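Local coordinates for protein OS-9 homolog (Saccharomyces cerevisiae, PDB 2YMA) that acts as a homodimeric lectin of the endoplasmic reticulum that recruits misfolded lumenal glycoproteins to the HRD1 ubiquitin ligase for degradation, at residues 16-28 / 57-71. Sequence-based numbering, arbitrary orientation.
Sequences PIFLGSGIYFLRP and KFGNAINKMLSLRLV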
ATOM      1  N   PRO A  16       1.129  20.847 -11.664  1.00 70.38           N
ATOM      2  CA  PRO A  16       1.811  19.764 -12.380  1.00 81.56           C
ATOM      3  C   PRO A  16       3.307  20.011 -12.493  1.00 63.48           C
ATOM      4  O   PRO A  16       3.710  21.094 -12.866  1.00 73.70           O
ATOM      5  CB  PRO A  16       1.171  19.799 -13.776  1.00 71.84           C
ATOM      6  CG  PRO A  16       0.345  21.083 -13.829  1.00 62.35           C
ATOM      7  CD  PRO A  16       0.634  21.875 -12.589  1.00 58.15           C
ATOM      8  N   ILE A  17       4.108  19.007 -12.159  1.00 71.92           N
ATOM      9  CA  ILE A  17       5.553  19.084 -12.279  1.00 50.68           C
ATOM     10  C   ILE A  17       6.020  17.942 -13.180  1.00 54.04           C
ATOM     11  O   ILE A  17       5.756  16.764 -12.914  1.00 65.16           O
ATOM     12  CB  ILE A  17       6.230  18.957 -10.902  1.00 59.09           C
ATOM     13  CG1 ILE A  17       5.770  20.085  -9.972  1.00 54.73           C
ATOM     14  CG2 ILE A  17       7.745  18.930 -11.049  1.00 45.27           C
ATOM     15  CD1 ILE A  17       6.198  19.897  -8.519  1.00 50.83           C
ATOM     16  N   PHE A  18       6.707  18.304 -14.251  1.00 52.09           N
ATOM     17  CA  PHE A  18       7.171  17.355 -15.250  1.00 54.78           C
ATOM     18  C   PHE A  18       8.263  16.411 -14.746  1.00 54.69           C
ATOM     19  O   PHE A  18       9.348  16.858 -14.357  1.00 61.13           O
ATOM     20  CB  PHE A  18       7.696  18.124 -16.463  1.00 60.68           C
ATOM     21  CG  PHE A  18       7.974  17.259 -17.649  1.00 75.99           C
ATOM     22  CD1 PHE A  18       6.996  16.401 -18.134  1.00 86.07           C
ATOM     23  CD2 PHE A  18       9.205  17.303 -18.288  1.00 60.99           C
ATOM     24  CE1 PHE A  18       7.239  15.595 -19.230  1.00 84.50           C
ATOM     25  CE2 PHE A  18       9.456  16.497 -19.395  1.00 63.07           C
ATOM     26  CZ  PHE A  18       8.470  15.648 -19.867  1.00 78.42           C
ATOM     27  N   LEU A  19       7.980  15.106 -14.775  1.00 52.73           N
ATOM     28  CA  LEU A  19       8.961  14.094 -14.380  1.00 50.15           C
ATOM     29  C   LEU A  19       9.673  13.520 -15.605  1.00 57.50           C
ATOM     30  O   LEU A  19      10.626  12.738 -15.499  1.00 56.79           O
ATOM     31  CB  LEU A  19       8.286  12.972 -13.597  1.00 42.38           C
ATOM     32  CG  LEU A  19       7.596  13.394 -12.298  1.00 47.23           C
ATOM     33  CD1 LEU A  19       7.211  12.162 -11.489  1.00 35.08           C
ATOM     34  CD2 LEU A  19       8.513  14.298 -11.494  1.00 43.88           C
ATOM     35  N   GLY A  20       9.195  13.910 -16.777  1.00 67.14           N
ATOM     36  CA  GLY A  20       9.731  13.381 -18.011  1.00 71.48           C
ATOM     37  C   GLY A  20       8.978  12.156 -18.478  1.00 78.01           C
ATOM     38  O   GLY A  20       8.106  11.648 -17.771  1.00 69.16           O
ATOM     39  N   SER A  21       9.325  11.692 -19.677  1.00 80.07           N
ATOM     40  CA  SER A  21       8.714  10.512 -20.284  1.00 68.98           C
ATOM     41  C   SER A  21       7.188  10.621 -20.387  1.00 75.86           C
ATOM     42  O   SER A  21       6.496   9.616 -20.289  1.00 67.49           O
ATOM     43  CB  SER A  21       9.099   9.244 -19.510  1.00 88.33           C
ATOM     44  OG  SER A  21      10.488   8.978 -19.598  1.00 80.93           O
ATOM     45  N   GLY A  22       6.674  11.834 -20.583  1.00 65.50           N
ATOM     46  CA  GLY A  22       5.235  12.064 -20.632  1.00 55.93           C
ATOM     47  C   GLY A  22       4.503  11.854 -19.311  1.00 76.27           C
ATOM     48  O   GLY A  22       3.297  11.594 -19.301  1.00 77.38           O
ATOM     49  N   ILE A  23       5.222  11.968 -18.195  1.00 53.39           N
ATOM     50  CA  ILE A  23       4.626  11.749 -16.876  1.00 53.98           C
ATOM     51  C   ILE A  23       4.739  13.000 -16.013  1.00 54.27           C
ATOM     52  O   ILE A  23       5.788  13.648 -15.974  1.00 54.91           O
ATOM     53  CB  ILE A  23       5.293  10.548 -16.157  1.00 55.14           C
ATOM     54  CG1 ILE A  23       5.204   9.300 -17.032  1.00 45.47           C
ATOM     55  CG2 ILE A  23       4.660  10.301 -14.803  1.00 45.41           C
ATOM     56  CD1 ILE A  23       5.937   8.094 -16.473  1.00 50.81           C
ATOM     57  N   TYR A  24       3.661  13.342 -15.319  1.00 59.91           N
ATOM     58  CA  TYR A  24       3.671  14.511 -14.445  1.00 57.74           C
ATOM     59  C   TYR A  24       3.321  14.198 -13.005  1.00 56.67           C
ATOM     60  O   TYR A  24       2.384  13.444 -12.728  1.00 58.24           O
ATOM     61  CB  TYR A  24       2.687  15.556 -14.947  1.00 54.79           C
ATOM     62  CG  TYR A  24       3.142  16.251 -16.191  1.00 53.77           C
ATOM     63  CD1 TYR A  24       2.879  15.703 -17.450  1.00 58.53           C
ATOM     64  CD2 TYR A  24       3.842  17.461 -16.118  1.00 54.76           C
ATOM     65  CE1 TYR A  24       3.307  16.340 -18.622  1.00 50.06           C
ATOM     66  CE2 TYR A  24       4.271  18.110 -17.271  1.00 55.94           C
ATOM     67  CZ  TYR A  24       3.996  17.547 -18.524  1.00 60.86           C
ATOM     68  OH  TYR A  24       4.413  18.193 -19.670  1.00 70.32           O
ATOM     69  N   PHE A  25       4.068  14.805 -12.092  1.00 49.86           N
ATOM     70  CA  PHE A  25       3.711  14.781 -10.680  1.00 45.39           C
ATOM     71  C   PHE A  25       2.633  15.849 -10.452  1.00 51.11           C
ATOM     72  O   PHE A  25       2.839  17.035 -10.741  1.00 55.83           O
ATOM     73  CB  PHE A  25       4.957  15.063  -9.817  1.00 45.17           C
ATOM     74  CG  PHE A  25       4.759  14.828  -8.339  1.00 48.28           C
ATOM     75  CD1 PHE A  25       4.985  13.574  -7.783  1.00 49.98           C
ATOM     76  CD2 PHE A  25       4.369  15.864  -7.504  1.00 48.05           C
ATOM     77  CE1 PHE A  25       4.816  13.352  -6.414  1.00 38.32           C
ATOM     78  CE2 PHE A  25       4.203  15.654  -6.140  1.00 40.89           C
ATOM     79  CZ  PHE A  25       4.426  14.399  -5.595  1.00 43.52           C
ATOM     80  N   LEU A  26       1.483  15.435  -9.941  1.00 47.95           N
ATOM     81  CA  LEU A  26       0.415  16.385  -9.626  1.00 48.74           C
ATOM     82  C   LEU A  26       0.390  16.663  -8.138  1.00 53.06           C
ATOM     83  O   LEU A  26       0.026  15.797  -7.329  1.00 48.22           O
ATOM     84  CB  LEU A  26      -0.950  15.841 -10.063  1.00 44.48           C
ATOM     85  CG  LEU A  26      -1.068  15.700 -11.578  1.00 45.86           C
ATOM     86  CD1 LEU A  26      -2.468  15.268 -12.010  1.00 49.50           C
ATOM     87  CD2 LEU A  26      -0.706  17.021 -12.197  1.00 52.41           C
ATOM     88  N   ARG A  27       0.790  17.870  -7.773  1.00 67.41           N
ATOM     89  CA  ARG A  27       0.782  18.238  -6.376  1.00 55.22           C
ATOM     90  C   ARG A  27      -0.389  19.130  -6.066  1.00 59.57           C
ATOM     91  O   ARG A  27      -0.468  20.250  -6.557  1.00 61.09           O
ATOM     92  CB  ARG A  27       2.052  18.967  -5.969  1.00 50.12           C
ATOM     93  CG  ARG A  27       1.833  19.679  -4.644  1.00 61.06           C
ATOM     94  CD  ARG A  27       2.948  19.446  -3.661  1.00 60.50           C
ATOM     95  NE  ARG A  27       3.190  18.038  -3.347  1.00 47.78           N
ATOM     96  CZ  ARG A  27       4.369  17.595  -2.917  1.00 44.28           C
ATOM     97  NH1 ARG A  27       5.377  18.460  -2.781  1.00 38.74           N
ATOM     98  NH2 ARG A  27       4.554  16.310  -2.632  1.00 39.81           N
ATOM     99  N   PRO A  28      -1.286  18.649  -5.211  1.00 64.02           N
ATOM    100  CA  PRO A  28      -2.459  19.440  -4.829  1.00 53.89           C
ATOM    101  C   PRO A  28      -2.053  20.697  -4.065  1.00 71.49           C
ATOM    102  O   PRO A  28      -1.165  20.620  -3.202  1.00 67.04           O
ATOM    103  CB  PRO A  28      -3.234  18.492  -3.912  1.00 53.87           C
ATOM    104  CG  PRO A  28      -2.196  17.557  -3.358  1.00 56.26           C
ATOM    105  CD  PRO A  28      -1.179  17.388  -4.458  1.00 60.88           C
ATOM    106  N   LYS A  57       9.804   3.834 -18.465  1.00 64.70           N
ATOM    107  CA  LYS A  57       9.482   5.252 -18.379  1.00 64.39           C
ATOM    108  C   LYS A  57       9.160   5.676 -16.950  1.00 60.03           C
ATOM    109  O   LYS A  57       9.631   6.703 -16.477  1.00 52.76           O
ATOM    110  CB  LYS A  57       8.326   5.589 -19.312  1.00 63.18           C
ATOM    111  CG  LYS A  57       8.693   5.461 -20.772  1.00 72.03           C
ATOM    112  CD  LYS A  57       7.495   5.705 -21.676  1.00 75.44           C
ATOM    113  CE  LYS A  57       7.902   5.745 -23.144  1.00 69.81           C
ATOM    114  NZ  LYS A  57       6.706   5.688 -24.036  1.00 82.01           N
ATOM    115  N   PHE A  58       8.358   4.876 -16.260  1.00 67.00           N
ATOM    116  CA  PHE A  58       8.001   5.185 -14.887  1.00 44.85           C
ATOM    117  C   PHE A  58       9.213   5.110 -13.972  1.00 54.07           C
ATOM    118  O   PHE A  58       9.359   5.923 -13.061  1.00 43.02           O
ATOM    119  CB  PHE A  58       6.862   4.285 -14.403  1.00 56.29           C
ATOM    120  CG  PHE A  58       5.503   4.877 -14.630  1.00 52.49           C
ATOM    121  CD1 PHE A  58       4.866   4.734 -15.848  1.00 47.89           C
ATOM    122  CD2 PHE A  58       4.878   5.606 -13.635  1.00 39.94           C
ATOM    123  CE1 PHE A  58       3.617   5.290 -16.064  1.00 55.43           C
ATOM    124  CE2 PHE A  58       3.640   6.171 -13.845  1.00 47.91           C
ATOM    125  CZ  PHE A  58       3.002   6.008 -15.065  1.00 55.22           C
ATOM    126  N   GLY A  59      10.099   4.155 -14.228  1.00 42.92           N
ATOM    127  CA  GLY A  59      11.359   4.118 -13.507  1.00 51.38           C
ATOM    128  C   GLY A  59      12.065   5.469 -13.546  1.00 67.81           C
ATOM    129  O   GLY A  59      12.508   5.972 -12.512  1.00 64.44           O
ATOM    130  N   ASN A  60      12.170   6.059 -14.739  1.00 51.33           N
ATOM    131  CA  ASN A  60      12.839   7.349 -14.904  1.00 56.68           C
ATOM    132  C   ASN A  60      12.115   8.469 -14.172  1.00 55.31           C
ATOM    133  O   ASN A  60      12.744   9.309 -13.512  1.00 55.68           O
ATOM    134  CB  ASN A  60      12.950   7.730 -16.388  1.00 62.35           C
ATOM    135  CG  ASN A  60      13.781   6.757 -17.184  1.00 72.81           C
ATOM    136  OD1 ASN A  60      14.689   6.117 -16.652  1.00 81.21           O
ATOM    137  ND2 ASN A  60      13.472   6.630 -18.472  1.00 72.13           N
ATOM    138  N   ALA A  61      10.792   8.495 -14.308  1.00 50.02           N
ATOM    139  CA  ALA A  61       9.991   9.524 -13.651  1.00 56.25           C
ATOM    140  C   ALA A  61      10.123   9.457 -12.120  1.00 58.50           C
ATOM    141  O   ALA A  61      10.179  10.502 -11.445  1.00 44.87           O
ATOM    142  CB  ALA A  61       8.530   9.412 -14.075  1.00 44.34           C
ATOM    143  N   ILE A  62      10.172   8.233 -11.582  1.00 46.86           N
ATOM    144  CA  ILE A  62      10.292   8.017 -10.137  1.00 46.83           C
ATOM    145  C   ILE A  62      11.627   8.543  -9.644  1.00 58.73           C
ATOM    146  O   ILE A  62      11.688   9.277  -8.651  1.00 56.51           O
ATOM    147  CB  ILE A  62      10.128   6.520  -9.741  1.00 52.55           C
ATOM    148  CG1 ILE A  62       8.690   6.050  -9.980  1.00 53.27           C
ATOM    149  CG2 ILE A  62      10.500   6.291  -8.291  1.00 44.30           C
ATOM    150  CD1 ILE A  62       7.651   6.975  -9.411  1.00 58.49           C
ATOM    151  N   ASN A  63      12.698   8.188 -10.348  1.00 59.71           N
ATOM    152  CA  ASN A  63      14.022   8.710 -10.010  1.00 60.35           C
ATOM    153  C   ASN A  63      14.067  10.227  -9.998  1.00 54.36           C
ATOM    154  O   ASN A  63      14.677  10.825  -9.119  1.00 47.69           O
ATOM    155  CB  ASN A  63      15.091   8.159 -10.943  1.00 46.32           C
ATOM    156  CG  ASN A  63      15.490   6.746 -10.582  1.00 62.80           C
ATOM    157  OD1 ASN A  63      15.578   6.399  -9.405  1.00 68.42           O
ATOM    158  ND2 ASN A  63      15.719   5.919 -11.586  1.00 68.65           N
ATOM    159  N   LYS A  64      13.407  10.844 -10.970  1.00 44.92           N
ATOM    160  CA  LYS A  64      13.348  12.300 -11.034  1.00 55.30           C
ATOM    161  C   LYS A  64      12.564  12.855  -9.842  1.00 47.26           C
ATOM    162  O   LYS A  64      12.983  13.823  -9.197  1.00 55.95           O
ATOM    163  CB  LYS A  64      12.717  12.768 -12.362  1.00 46.82           C
ATOM    164  CG  LYS A  64      12.681  14.286 -12.528  1.00 61.65           C
ATOM    165  CD  LYS A  64      13.610  14.754 -13.638  1.00 80.34           C
ATOM    166  CE  LYS A  64      13.021  15.975 -14.337  1.00106.36           C
ATOM    167  NZ  LYS A  64      13.761  16.341 -15.577  1.00118.85           N
ATOM    168  N   MET A  65      11.415  12.244  -9.573  1.00 44.51           N
ATOM    169  CA  MET A  65      10.583  12.618  -8.436  1.00 45.96           C
ATOM    170  C   MET A  65      11.416  12.617  -7.161  1.00 54.61           C
ATOM    171  O   MET A  65      11.351  13.555  -6.359  1.00 49.78           O
ATOM    172  CB  MET A  65       9.429  11.634  -8.294  1.00 49.23           C
ATOM    173  CG  MET A  65       8.493  11.915  -7.138  1.00 42.22           C
ATOM    174  SD  MET A  65       7.205  10.628  -7.018  1.00 49.22           S
ATOM    175  CE  MET A  65       8.166   9.291  -6.312  1.00 50.61           C
ATOM    176  N   LEU A  66      12.203  11.559  -6.984  1.00 43.57           N
ATOM    177  CA  LEU A  66      13.089  11.438  -5.828  1.00 42.36           C
ATOM    178  C   LEU A  66      14.212  12.482  -5.785  1.00 52.19           C
ATOM    179  O   LEU A  66      14.486  13.057  -4.723  1.00 62.99           O
ATOM    180  CB  LEU A  66      13.656  10.022  -5.739  1.00 44.22           C
ATOM    181  CG  LEU A  66      12.578   8.984  -5.417  1.00 52.48           C
ATOM    182  CD1 LEU A  66      13.096   7.556  -5.561  1.00 52.12           C
ATOM    183  CD2 LEU A  66      12.037   9.239  -4.026  1.00 44.61           C
ATOM    184  N   SER A  67      14.847  12.724  -6.933  1.00 58.19           N
ATOM    185  CA  SER A  67      15.886  13.751  -7.073  1.00 64.53           C
ATOM    186  C   SER A  67      15.363  15.115  -6.675  1.00 70.03           C
ATOM    187  O   SER A  67      16.066  15.906  -6.043  1.00 76.93           O
ATOM    188  CB  SER A  67      16.380  13.818  -8.519  1.00 55.72           C
ATOM    189  OG  SER A  67      16.931  12.573  -8.910  1.00 94.83           O
ATOM    190  N   LEU A  68      14.124  15.381  -7.066  1.00 62.00           N
ATOM    191  CA  LEU A  68      13.480  16.646  -6.768  1.00 51.95           C
ATOM    192  C   LEU A  68      13.097  16.768  -5.290  1.00 56.24           C
ATOM    193  O   LEU A  68      12.781  17.862  -4.810  1.00 45.45           O
ATOM    194  CB  LEU A  68      12.267  16.849  -7.685  1.00 48.87           C
ATOM    195  CG  LEU A  68      12.626  17.101  -9.158  1.00 60.14           C
ATOM    196  CD1 LEU A  68      11.399  17.374 -10.002  1.00 52.15           C
ATOM    197  CD2 LEU A  68      13.596  18.266  -9.251  1.00 52.12           C
ATOM    198  N   ARG A  69      13.151  15.650  -4.565  1.00 50.51           N
ATOM    199  CA  ARG A  69      12.740  15.611  -3.161  1.00 50.82           C
ATOM    200  C   ARG A  69      11.286  16.064  -2.965  1.00 56.05           C
ATOM    201  O   ARG A  69      10.967  16.755  -1.996  1.00 49.23           O
ATOM    202  CB  ARG A  69      13.677  16.460  -2.289  1.00 58.16           C
ATOM    203  CG  ARG A  69      15.030  15.829  -1.997  1.00 72.29           C
ATOM    204  CD  ARG A  69      16.005  16.867  -1.430  1.00 91.07           C
ATOM    205  NE  ARG A  69      16.897  17.425  -2.447  1.00112.03           N
ATOM    206  CZ  ARG A  69      17.312  18.687  -2.471  1.00112.41           C
ATOM    207  NH1 ARG A  69      16.910  19.533  -1.536  1.00105.25           N
ATOM    208  NH2 ARG A  69      18.122  19.103  -3.433  1.00116.83           N
ATOM    209  N   LEU A  70      10.408  15.656  -3.875  1.00 53.88           N
ATOM    210  CA  LEU A  70       9.012  16.078  -3.837  1.00 49.53           C
ATOM    211  C   LEU A  70       8.200  15.385  -2.748  1.00 57.93           C
ATOM    212  O   LEU A  70       7.173  15.905  -2.309  1.00 57.40           O
ATOM    213  CB  LEU A  70       8.349  15.829  -5.196  1.00 47.08           C
ATOM    214  CG  LEU A  70       8.963  16.591  -6.364  1.00 52.74           C
ATOM    215  CD1 LEU A  70       8.229  16.255  -7.630  1.00 39.14           C
ATOM    216  CD2 LEU A  70       8.891  18.083  -6.071  1.00 49.58           C
ATOM    217  N   VAL A  71       8.623  14.201  -2.319  1.00 42.95           N
ATOM    218  CA  VAL A  71       7.795  13.494  -1.356  1.00 46.68           C
ATOM    219  C   VAL A  71       8.410  13.449   0.032  1.00 59.12           C
ATOM    220  O   VAL A  71       9.621  13.258   0.214  1.00 49.76           O
ATOM    221  CB  VAL A  71       7.317  12.064  -1.816  1.00 52.28           C
ATOM    222  CG1 VAL A  71       7.211  11.942  -3.320  1.00 38.87           C
ATOM    223  CG2 VAL A  71       8.149  10.986  -1.212  1.00 49.55           C
TER
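Leu19 and Ala61 bring the backbones closest, CA to CA 4.7 Å, where helix 57-67 crosses strand 16-20 of the hairpin at 132°, axes 7.0 Å apart. Ala61 suits this spot because its lone methyl lets the strand approach: Leu19 CB sits 3.6 Å from Ala61 CB, and the leucine's CD1 reaches on to Met65 CB. Towards the turn, Ile23 extends its CD1 squarely over the Phe58 ring, 3.5 Å from the centroid, a CH-pi contact; Phe116 meets the same ring edge-to-face. Phe25 receives Leu70 CD1 over one face, while Met65 SD approaches obliquely, 3.7 Å from Phe25 CE1, as a Met-aromatic contact. Ile17 CD1 and Leu70 CD2 meet tip to tip. Arg27 has the length to reach Leu70 O, NH2 donating at 2.7 Å and 155° and NH1 more weakly; NH2 also forms a salt bridge with Asp35. Arg69, first to leave helical angles, has positive phi in a Schellman motif, which probably lets Leu70 point at the hairpin. Backbone angles favour glycine at Gly20 and Gly22, within the type I' turn Gly20-Ile23; Leu19 and Gly20 facing Ile23 form a classic bulge. The helix packs on this β-hairpin inside one Yos9 dimerization domain, away from the partner subunit.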